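Adhesion G-protein coupled receptor G6 (Danio rerio, PDB 6V55) acts as an adhesion G protein-coupled receptor associated with myelination, and its calcium-binding extracellular region probably engages ligands and regulates signalling. Local coordinates at residues T46-E51 against G105-Y110; R62-T67 against E92-S97; S335-P340 against E462-V467. One frame throughout, in Å; residues are numbered along the deposited sequence.

In the fold
Contacts 1 and 2 build one beta sandwich, the CUB domain, and contact 3 joins two later loops, one of which touches that domain. Along the sequence, contact 2 is nested inside the loop that contact 1 closes; their centres are about 12 Å apart, and Phe-106, Phe-50 and Ile-108 of contact 1 meet Phe-95, Val-63 and Val-93 of contact 2 in the core between the sheets. The CUB calcium ion lies about 7 Å from the side chain of Phe-95 and about 10 Å from the residue Gly-105. Contact 3, its centre about 15 Å from that of contact 2, touches it where Arg-62 NH1 lies 3.1 Å from Gly-336 O.

Contact 1 of 3, residues T46-E51 against G105-Y110; sequences TFLDFE and GFHISY
Two antiparallel strands of the CUB beta sandwich pair here, 46-51 against 105-110, in the middle of a four-stranded sheet, and a classic beta bulge interrupts their register. Thr-46 and Ser-109 form a hydrogen-bonded pair at one end, with Ser-109 N 2.9 Å from Thr-46 O; at the other, Glu-51 N donates to Gly-105 O at 2.8 Å and Gly-105 N answers to Glu-51 O. Between them Leu-48 and Asp-49 both stand opposite His-107. Leu-48 N donates to His-107 O in a short bond of 2.6 Å, Asp-49 N reaches the same oxygen only weakly, and His-107 N returns a bond to Asp-49 O. The extra residue lets the strand turn a corner without giving up its partner.

Phe-47, Phe-50, Phe-106 and Ile-108 share the face turned to the other sheet of the sandwich. The Phe-47 ring runs alongside Ile-108, both pointing the same way, with CE1 of Phe-47 3.6 Å from CD1 of Ile-108. Phe-50 sends CD2 to CB of Phe-106, whose ring continues inward to meet Phe-95 edge-to-face.

Thr-46, Asp-49, Glu-51, His-107 and Ser-109 lie on the other face. Asp-49 OD2 has two partners, a salt bridge to Lys-104 and a hydrogen bond with Tyr-21 OH, and His-107 NE2 is hydrogen-bonded to Ser-15 OG, which ties the imidazole to the neighbouring strand 13-17. With CG of His-107 anti to the backbone N (chi1 -174°), the ring presents one face to Leu-48: CD1 of Leu-48 sits over its centre in a CH-pi contact, 3.6 Å from the centroid and 11° off the ring normal.

Contact 2 of 3, residues R62-T67 against E92-S97; sequences RVVVKT and EVFFNS. With NAG (2-acetamido-2-deoxy-beta-D-glucopyranose), chain E.
Backbone hydrogen bonds join strand 62-66 to strand 92-96 in regular antiparallel fashion, with Arg-62 facing Asn-96, Val-64 facing Phe-94 and Lys-66 facing Glu-92. Each of these pairs exchanges two N-H...O bonds. The tightest include Phe-94 N to Val-64 O, 2.8 Å and in the carbonyl plane, while the return bond from Val-64 N meets Phe-94 O from above its carbonyl plane.

Apolar contacts occupy the face that carries Val-63, Val-65, Val-93 and Phe-95. Val-63 divides its branches: CG1 meets CG1 of Val-93 at 4.1 Å, and CG2, anti to the carbonyl carbon, lies 3.7 Å from CD1 of Phe-95. From the facing sheet, Phe-50 covers Val-63 and Phe-47 covers Val-65, and the Phe-95 ring packs edge-to-face with Tyr-25.

Charge and aromatic contacts mark the reverse face. Lys-66 and Glu-92 run side by side, and their ends form a long salt bridge whose hydrogen bond is weak, NZ to OE1 3.3 Å. The lysine chain bends at chi3 (86°), which carries NZ across to the Phe-94 ring, 3.6 Å from CZ. That ring also meets sugar: its CE1 lies 3.6 Å from C8 of an N-acetylglucosamine attached to the protein. On the same face Arg-62 NE donates to Cys-58 O and NH2 weakly to Gly-57 O, which holds the guanidinium against the 57-58 backbone.

In this protein Phe-94 adds a glycan contact to two neighbouring inner strands whose one face lies in the hydrophobic core while the other carries polar groups, a division characteristic of a sandwich sheet, here the five-stranded sheet of a CUB domain.

Contact 3 of 3, residues S335-P340 against E462-V467; sequences SGLGCP and ESRPTV
Side-chain torsions set Arg-464 against Leu-337: CG of the arginine is anti to its carbonyl carbon (chi1 -70°), and a bend at chi3 (-116°) sets the guanidinium against Leu-337 CD1 and Gly-338 O. The leucine methyl covers one face of the guanidinium, 4.0 Å above its plane and offset toward the rim, while Gly-338 O approaches at the edge, in plane, and accepts a weak bond of 3.4 Å from Arg-464 NE. The two side chains cross at about a right angle.

The contact joins the loop before strand 342-353 to the loop between strands 459-460 and 468-472. Each contributes a beta turn, type I from Ser-335 to Gly-338 and type II from Arg-464 to Val-467. The backbones meet where Arg-464 N donates to Leu-337 O at 3.2 Å. The other branch of Leu-337, CD2, lies alongside Glu-462 and is 3.6 Å from its CD, while the carboxylate turns its OE2 to Asn-448. With no side chain at Gly-338, CG1 of Val-467 can come within 3.7 Å of its CA. Pro-340 packs on the Arg-464 chain and Val-467: its CG rests 3.8 Å from CB of Arg-464 and its CD at the same distance from CG2 of Val-467.

Cys-339 is disulfide-bonded to Cys-333, which constrains the chain beside the turn. Ser-335 OG and Gly-336 N both bond to Asp-71 of the CUB domain, extending this junction to that domain. One moderate and one weak hydrogen bond accompany broad apolar contact, so the packing of Leu-337 and Pro-340 against Arg-464, and of Val-467 on Gly-338 and Pro-340, probably contributes much of the union.

Contact 1 of 3, residues T46-E51 against G105-Y110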
loop_
_atom_site.group_PDB
_atom_site.type_symbol
_atom_site.label_atom_id
_atom_site.label_comp_id
_atom_site.label_asym_id
_atom_site.label_seq_id
_atom_site.Cartn_x
_atom_site.Cartn_y
_atom_site.Cartn_z
ATOM N N THR A 46 -9.911 -7.179 2.142
ATOM C CA THR A 46 -9.507 -8.564 1.952
ATOM C C THR A 46 -8.519 -8.563 0.796
ATOM O O THR A 46 -8.808 -8.012 -0.272
ATOM C CB THR A 46 -10.719 -9.473 1.661
ATOM O OG1 THR A 46 -11.455 -9.716 2.878
ATOM C CG2 THR A 46 -10.290 -10.815 1.046
ATOM N N PHE A 47 -7.341 -9.120 1.027
ATOM C CA PHE A 47 -6.379 -9.310 -0.045
ATOM C C PHE A 47 -6.802 -10.534 -0.844
ATOM O O PHE A 47 -6.786 -11.647 -0.327
ATOM C CB PHE A 47 -4.980 -9.501 0.522
ATOM C CG PHE A 47 -4.397 -8.269 1.182
ATOM C CD1 PHE A 47 -3.508 -7.462 0.485
ATOM C CD2 PHE A 47 -4.715 -7.936 2.495
ATOM C CE1 PHE A 47 -2.955 -6.343 1.070
ATOM C CE2 PHE A 47 -4.188 -6.811 3.091
ATOM C CZ PHE A 47 -3.301 -6.015 2.377
ATOM N N LEU A 48 -7.204 -10.344 -2.093
ATOM C CA LEU A 48 -7.530 -11.490 -2.921
ATOM C C LEU A 48 -6.285 -12.176 -3.461
ATOM O O LEU A 48 -6.348 -13.352 -3.848
ATOM C CB LEU A 48 -8.432 -11.044 -4.073
ATOM C CG LEU A 48 -9.638 -10.208 -3.621
ATOM C CD1 LEU A 48 -10.417 -9.594 -4.805
ATOM C CD2 LEU A 48 -10.543 -11.057 -2.772
ATOM N N ASP A 49 -5.163 -11.463 -3.491
ATOM C CA ASP A 49 -3.892 -11.888 -4.062
ATOM C C ASP A 49 -2.850 -10.885 -3.599
ATOM O O ASP A 49 -3.166 -9.704 -3.460
ATOM C CB ASP A 49 -3.945 -11.916 -5.589
ATOM C CG ASP A 49 -2.779 -12.654 -6.191
ATOM O OD1 ASP A 49 -2.075 -13.342 -5.413
ATOM O OD2 ASP A 49 -2.548 -12.528 -7.422
ATOM N N PHE A 50 -1.623 -11.356 -3.346
ATOM C CA PHE A 50 -0.570 -10.494 -2.782
ATOM C C PHE A 50 0.781 -11.155 -3.005
ATOM O O PHE A 50 1.058 -12.193 -2.380
ATOM C CB PHE A 50 -0.783 -10.245 -1.267
ATOM C CG PHE A 50 0.246 -9.328 -0.619
ATOM C CD1 PHE A 50 1.410 -9.838 -0.008
ATOM C CD2 PHE A 50 0.012 -7.962 -0.544
ATOM C CE1 PHE A 50 2.340 -9.000 0.581
ATOM C CE2 PHE A 50 0.922 -7.123 0.066
ATOM C CZ PHE A 50 2.087 -7.646 0.630
ATOM N N GLU A 51 1.653 -10.516 -3.790
ATOM C CA GLU A 51 3.054 -10.916 -3.854
ATOM C C GLU A 51 3.917 -9.672 -4.005
ATOM O O GLU A 51 3.839 -8.984 -5.027
ATOM C CB GLU A 51 3.310 -11.885 -5.009
ATOM C CG GLU A 51 4.777 -12.315 -5.138
ATOM C CD GLU A 51 5.109 -13.029 -6.465
ATOM O OE1 GLU A 51 4.475 -12.734 -7.521
ATOM O OE2 GLU A 51 6.024 -13.890 -6.438
ATOM N N GLY A 105 2.295 -7.844 -7.287
ATOM C CA GLY A 105 1.479 -6.836 -6.660
ATOM C C GLY A 105 0.317 -7.444 -5.911
ATOM O O GLY A 105 0.481 -8.466 -5.227
ATOM N N PHE A 106 -0.864 -6.843 -6.046
ATOM C CA PHE A 106 -1.959 -7.238 -5.183
ATOM C C PHE A 106 -3.300 -6.816 -5.754
ATOM O O PHE A 106 -3.395 -5.899 -6.573
ATOM C CB PHE A 106 -1.804 -6.675 -3.769
ATOM C CG PHE A 106 -1.498 -5.206 -3.702
ATOM C CD1 PHE A 106 -2.529 -4.269 -3.599
ATOM C CD2 PHE A 106 -0.178 -4.756 -3.652
ATOM C CE1 PHE A 106 -2.243 -2.896 -3.487
ATOM C CE2 PHE A 106 0.117 -3.392 -3.544
ATOM C CZ PHE A 106 -0.913 -2.469 -3.461
ATOM N N HIS A 107 -4.337 -7.491 -5.262
ATOM C CA HIS A 107 -5.729 -7.222 -5.595
ATOM C C HIS A 107 -6.505 -7.242 -4.289
ATOM O O HIS A 107 -6.596 -8.289 -3.640
ATOM C CB HIS A 107 -6.271 -8.273 -6.565
ATOM C CG HIS A 107 -7.649 -7.988 -7.076
ATOM N ND1 HIS A 107 -8.378 -8.914 -7.789
ATOM C CD2 HIS A 107 -8.431 -6.886 -6.986
ATOM C CE1 HIS A 107 -9.554 -8.404 -8.101
ATOM N NE2 HIS A 107 -9.609 -7.168 -7.639
ATOM N N ILE A 108 -7.065 -6.094 -3.913
ATOM C CA ILE A 108 -7.728 -5.899 -2.632
ATOM C C ILE A 108 -9.201 -5.586 -2.883
ATOM O O ILE A 108 -9.530 -4.752 -3.734
ATOM C CB ILE A 108 -7.051 -4.766 -1.844
ATOM C CG1 ILE A 108 -5.597 -5.123 -1.528
ATOM C CG2 ILE A 108 -7.810 -4.412 -0.573
ATOM C CD1 ILE A 108 -4.863 -3.981 -0.834
ATOM N N SER A 109 -10.085 -6.268 -2.165
ATOM C CA SER A 109 -11.508 -5.958 -2.162
ATOM C C SER A 109 -11.856 -5.227 -0.875
ATOM O O SER A 109 -11.462 -5.663 0.210
ATOM C CB SER A 109 -12.335 -7.234 -2.259
ATOM O OG SER A 109 -12.251 -7.958 -1.040
ATOM N N TYR A 110 -12.600 -4.128 -0.990
ATOM C CA TYR A 110 -13.065 -3.399 0.178
ATOM C C TYR A 110 -14.583 -3.457 0.272
ATOM O O TYR A 110 -15.289 -3.623 -0.725
ATOM C CB TYR A 110 -12.595 -1.944 0.166
ATOM C CG TYR A 110 -13.097 -1.065 -0.962
ATOM C CD1 TYR A 110 -12.445 -1.055 -2.192
ATOM C CD2 TYR A 110 -14.180 -0.194 -0.776
ATOM C CE1 TYR A 110 -12.867 -0.239 -3.220
ATOM C CE2 TYR A 110 -14.612 0.638 -1.808
ATOM C CZ TYR A 110 -13.947 0.602 -3.035
ATOM O OH TYR A 110 -14.344 1.410 -4.086
#

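Contact 2 of 3, residues R62-T67 against E92-S97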
loop_
_atom_site.group_PDB
_atom_site.type_symbol
_atom_site.label_atom_id
_atom_site.label_comp_id
_atom_site.label_asym_id
_atom_site.label_seq_id
_atom_site.Cartn_x
_atom_site.Cartn_y
_atom_site.Cartn_z
ATOM N N ARG A 62 6.960 -2.366 0.319
ATOM C CA ARG A 62 6.071 -2.667 1.438
ATOM C C ARG A 62 4.671 -2.144 1.156
ATOM O O ARG A 62 4.487 -1.178 0.413
ATOM C CB ARG A 62 6.595 -2.084 2.766
ATOM C CG ARG A 62 6.682 -0.579 2.810
ATOM C CD ARG A 62 6.942 -0.061 4.234
ATOM N NE ARG A 62 8.206 -0.542 4.789
ATOM C CZ ARG A 62 8.871 0.024 5.799
ATOM N NH1 ARG A 62 8.411 1.124 6.406
ATOM N NH2 ARG A 62 10.023 -0.517 6.197
ATOM N N VAL A 63 3.682 -2.815 1.737
ATOM C CA VAL A 63 2.312 -2.323 1.832
ATOM C C VAL A 63 2.057 -2.037 3.301
ATOM O O VAL A 63 2.314 -2.905 4.139
ATOM C CB VAL A 63 1.294 -3.340 1.293
ATOM C CG1 VAL A 63 -0.141 -2.958 1.667
ATOM C CG2 VAL A 63 1.413 -3.428 -0.188
ATOM N N VAL A 64 1.580 -0.824 3.618
ATOM C CA VAL A 64 1.169 -0.444 4.973
ATOM C C VAL A 64 -0.356 -0.385 5.024
ATOM O O VAL A 64 -0.977 0.266 4.176
ATOM C CB VAL A 64 1.780 0.911 5.373
ATOM C CG1 VAL A 64 1.273 1.346 6.735
ATOM C CG2 VAL A 64 3.308 0.842 5.373
ATOM N N VAL A 65 -0.972 -1.073 5.994
ATOM C CA VAL A 65 -2.419 -0.983 6.234
ATOM C C VAL A 65 -2.653 -0.183 7.510
ATOM O O VAL A 65 -2.222 -0.591 8.596
ATOM C CB VAL A 65 -3.088 -2.360 6.344
ATOM C CG1 VAL A 65 -4.592 -2.185 6.556
ATOM C CG2 VAL A 65 -2.810 -3.195 5.106
ATOM N N LYS A 66 -3.363 0.937 7.386
ATOM C CA LYS A 66 -3.526 1.907 8.469
ATOM C C LYS A 66 -5.001 1.987 8.853
ATOM O O LYS A 66 -5.848 2.374 8.040
ATOM C CB LYS A 66 -2.993 3.282 8.049
ATOM C CG LYS A 66 -2.224 4.023 9.132
ATOM C CD LYS A 66 -1.372 5.170 8.564
ATOM C CE LYS A 66 -2.142 6.491 8.409
ATOM N NZ LYS A 66 -1.424 7.493 7.511
ATOM N N THR A 67 -5.316 1.610 10.078
ATOM C CA THR A 67 -6.594 1.971 10.655
ATOM C C THR A 67 -6.356 3.064 11.693
ATOM O O THR A 67 -5.254 3.613 11.805
ATOM C CB THR A 67 -7.293 0.742 11.220
ATOM O OG1 THR A 67 -8.398 1.166 12.028
ATOM C CG2 THR A 67 -6.332 -0.109 12.025
ATOM N N GLU A 92 -6.905 3.141 5.364
ATOM C CA GLU A 92 -5.942 3.630 4.383
ATOM C C GLU A 92 -4.943 2.526 4.056
ATOM O O GLU A 92 -4.388 1.904 4.968
ATOM C CB GLU A 92 -5.218 4.875 4.915
ATOM C CG GLU A 92 -6.182 5.944 5.417
ATOM C CD GLU A 92 -5.529 7.284 5.704
ATOM O OE1 GLU A 92 -4.310 7.341 5.968
ATOM O OE2 GLU A 92 -6.247 8.302 5.665
ATOM N N VAL A 93 -4.719 2.285 2.761
ATOM C CA VAL A 93 -3.785 1.276 2.258
ATOM C C VAL A 93 -2.704 1.981 1.445
ATOM O O VAL A 93 -3.001 2.588 0.411
ATOM C CB VAL A 93 -4.487 0.227 1.385
ATOM C CG1 VAL A 93 -3.465 -0.732 0.781
ATOM C CG2 VAL A 93 -5.504 -0.540 2.182
ATOM N N PHE A 94 -1.455 1.871 1.882
ATOM C CA PHE A 94 -0.334 2.461 1.167
ATOM C C PHE A 94 0.471 1.384 0.470
ATOM O O PHE A 94 0.438 0.220 0.863
ATOM C CB PHE A 94 0.585 3.225 2.107
ATOM C CG PHE A 94 -0.090 4.350 2.800
ATOM C CD1 PHE A 94 -0.222 5.575 2.169
ATOM C CD2 PHE A 94 -0.617 4.175 4.073
ATOM C CE1 PHE A 94 -0.854 6.608 2.801
ATOM C CE2 PHE A 94 -1.248 5.208 4.710
ATOM C CZ PHE A 94 -1.368 6.430 4.072
ATOM N N PHE A 95 1.202 1.786 -0.567
ATOM C CA PHE A 95 2.105 0.876 -1.257
ATOM C C PHE A 95 3.271 1.688 -1.790
ATOM O O PHE A 95 3.067 2.727 -2.428
ATOM C CB PHE A 95 1.389 0.134 -2.386
ATOM C CG PHE A 95 2.314 -0.621 -3.326
ATOM C CD1 PHE A 95 3.207 -1.587 -2.854
ATOM C CD2 PHE A 95 2.268 -0.379 -4.697
ATOM C CE1 PHE A 95 4.043 -2.296 -3.740
ATOM C CE2 PHE A 95 3.091 -1.090 -5.585
ATOM C CZ PHE A 95 3.983 -2.049 -5.104
ATOM N N ASN A 96 4.491 1.220 -1.509
ATOM C CA ASN A 96 5.725 1.846 -1.978
ATOM C C ASN A 96 6.662 0.772 -2.521
ATOM O O ASN A 96 6.874 -0.257 -1.867
ATOM C CB ASN A 96 6.396 2.616 -0.853
ATOM C CG ASN A 96 5.569 3.776 -0.394
ATOM O OD1 ASN A 96 5.415 4.771 -1.116
ATOM N ND2 ASN A 96 5.017 3.669 0.804
ATOM N N SER A 97 7.187 0.987 -3.724
ATOM C CA SER A 97 8.164 0.078 -4.300
ATOM C C SER A 97 9.451 0.867 -4.457
ATOM O O SER A 97 9.417 2.093 -4.562
ATOM C CB SER A 97 7.730 -0.460 -5.666
ATOM O OG SER A 97 7.352 0.627 -6.503
HETATM C C1 NAG E . -3.837 9.828 2.159
HETATM C C2 NAG E . -3.099 10.903 2.990
HETATM C C3 NAG E . -4.063 11.571 3.982
HETATM C C4 NAG E . -5.267 12.160 3.260
HETATM C C5 NAG E . -5.977 11.068 2.455
HETATM C C6 NAG E . -7.081 11.621 1.590
HETATM C C7 NAG E . -0.740 10.219 3.136
HETATM C C8 NAG E . 0.349 9.735 4.049
HETATM N N2 NAG E . -1.943 10.374 3.697
HETATM O O3 NAG E . -3.392 12.593 4.719
HETATM O O4 NAG E . -6.162 12.742 4.207
HETATM O O5 NAG E . -5.055 10.416 1.558
HETATM O O6 NAG E . -6.579 12.039 0.328
HETATM O O7 NAG E . -0.542 10.452 1.944
#

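Contact 3 of 3, residues S335-P340 against E462-V467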
loop_
_atom_site.group_PDB
_atom_site.type_symbol
_atom_site.label_atom_id
_atom_site.label_comp_id
_atom_site.label_asym_id
_atom_site.label_seq_id
_atom_site.Cartn_x
_atom_site.Cartn_y
_atom_site.Cartn_z
ATOM N N SER A 335 5.159 -1.734 12.773
ATOM C CA SER A 335 4.774 -0.483 12.141
ATOM C C SER A 335 5.815 -0.019 11.137
ATOM O O SER A 335 7.024 -0.122 11.378
ATOM C CB SER A 335 4.565 0.606 13.180
ATOM O OG SER A 335 3.892 1.705 12.593
ATOM N N GLY A 336 5.334 0.530 10.017
ATOM C CA GLY A 336 6.207 1.138 9.026
ATOM C C GLY A 336 6.786 2.469 9.432
ATOM O O GLY A 336 7.735 2.937 8.799
ATOM N N LEU A 337 6.218 3.085 10.472
ATOM C CA LEU A 337 6.749 4.298 11.072
ATOM C C LEU A 337 7.931 4.026 11.991
ATOM O O LEU A 337 8.656 4.956 12.357
ATOM C CB LEU A 337 5.645 5.008 11.870
ATOM C CG LEU A 337 4.403 5.478 11.112
ATOM C CD1 LEU A 337 3.176 5.377 11.975
ATOM C CD2 LEU A 337 4.581 6.909 10.659
ATOM N N GLY A 338 8.130 2.785 12.393
ATOM C CA GLY A 338 9.084 2.491 13.435
ATOM C C GLY A 338 8.389 2.175 14.743
ATOM O O GLY A 338 7.191 2.418 14.928
ATOM N N CYS A 339 9.155 1.587 15.657
ATOM C CA CYS A 339 8.678 1.227 16.991
ATOM C C CYS A 339 9.656 1.827 17.995
ATOM O O CYS A 339 10.586 1.139 18.432
ATOM C CB CYS A 339 8.582 -0.287 17.175
ATOM S SG CYS A 339 7.408 -1.120 16.049
ATOM N N PRO A 340 9.503 3.104 18.345
ATOM C CA PRO A 340 10.433 3.720 19.297
ATOM C C PRO A 340 10.115 3.341 20.735
ATOM O O PRO A 340 8.985 3.003 21.089
ATOM C CB PRO A 340 10.219 5.221 19.078
ATOM C CG PRO A 340 8.786 5.305 18.698
ATOM C CD PRO A 340 8.487 4.070 17.886
ATOM N N GLU A 462 7.908 7.791 6.480
ATOM C CA GLU A 462 7.529 8.598 7.646
ATOM C C GLU A 462 7.939 7.886 8.922
ATOM O O GLU A 462 7.849 6.657 9.007
ATOM C CB GLU A 462 6.010 8.831 7.662
ATOM C CG GLU A 462 5.494 9.915 8.607
ATOM C CD GLU A 462 3.978 9.871 8.747
ATOM O OE1 GLU A 462 3.317 9.386 7.808
ATOM O OE2 GLU A 462 3.446 10.306 9.793
ATOM N N SER A 463 8.444 8.639 9.899
ATOM C CA SER A 463 9.020 7.992 11.072
ATOM C C SER A 463 8.706 8.751 12.347
ATOM O O SER A 463 8.790 9.979 12.387
ATOM C CB SER A 463 10.538 7.860 10.952
ATOM O OG SER A 463 10.906 7.334 9.689
ATOM N N ARG A 464 8.428 7.994 13.408
ATOM C CA ARG A 464 8.350 8.518 14.767
ATOM C C ARG A 464 9.736 9.002 15.216
ATOM O O ARG A 464 10.748 8.599 14.638
ATOM C CB ARG A 464 7.786 7.431 15.695
ATOM C CG ARG A 464 6.307 7.134 15.432
ATOM C CD ARG A 464 5.664 6.279 16.520
ATOM N NE ARG A 464 5.232 4.980 15.984
ATOM C CZ ARG A 464 3.975 4.533 15.953
ATOM N NH1 ARG A 464 2.981 5.268 16.453
ATOM N NH2 ARG A 464 3.715 3.336 15.425
ATOM N N PRO A 465 9.803 9.936 16.179
ATOM C CA PRO A 465 11.114 10.401 16.678
ATOM C C PRO A 465 11.947 9.300 17.329
ATOM O O PRO A 465 11.423 8.440 18.043
ATOM C CB PRO A 465 10.735 11.466 17.711
ATOM C CG PRO A 465 9.444 11.988 17.236
ATOM C CD PRO A 465 8.713 10.841 16.609
ATOM N N THR A 466 13.268 9.380 17.071
ATOM C CA THR A 466 14.381 8.465 17.428
ATOM C C THR A 466 14.322 7.122 16.690
ATOM O O THR A 466 15.113 6.223 16.986
ATOM C CB THR A 466 14.546 8.215 18.943
ATOM O OG1 THR A 466 13.584 7.250 19.372
ATOM C CG2 THR A 466 14.413 9.516 19.782
ATOM N N VAL A 467 13.446 6.972 15.695
ATOM C CA VAL A 467 13.434 5.799 14.823
ATOM C C VAL A 467 14.493 5.990 13.747
ATOM O O VAL A 467 14.584 7.070 13.150
ATOM C CB VAL A 467 12.037 5.606 14.198
ATOM C CG1 VAL A 467 12.049 4.710 12.961
ATOM C CG2 VAL A 467 11.061 5.101 15.230
#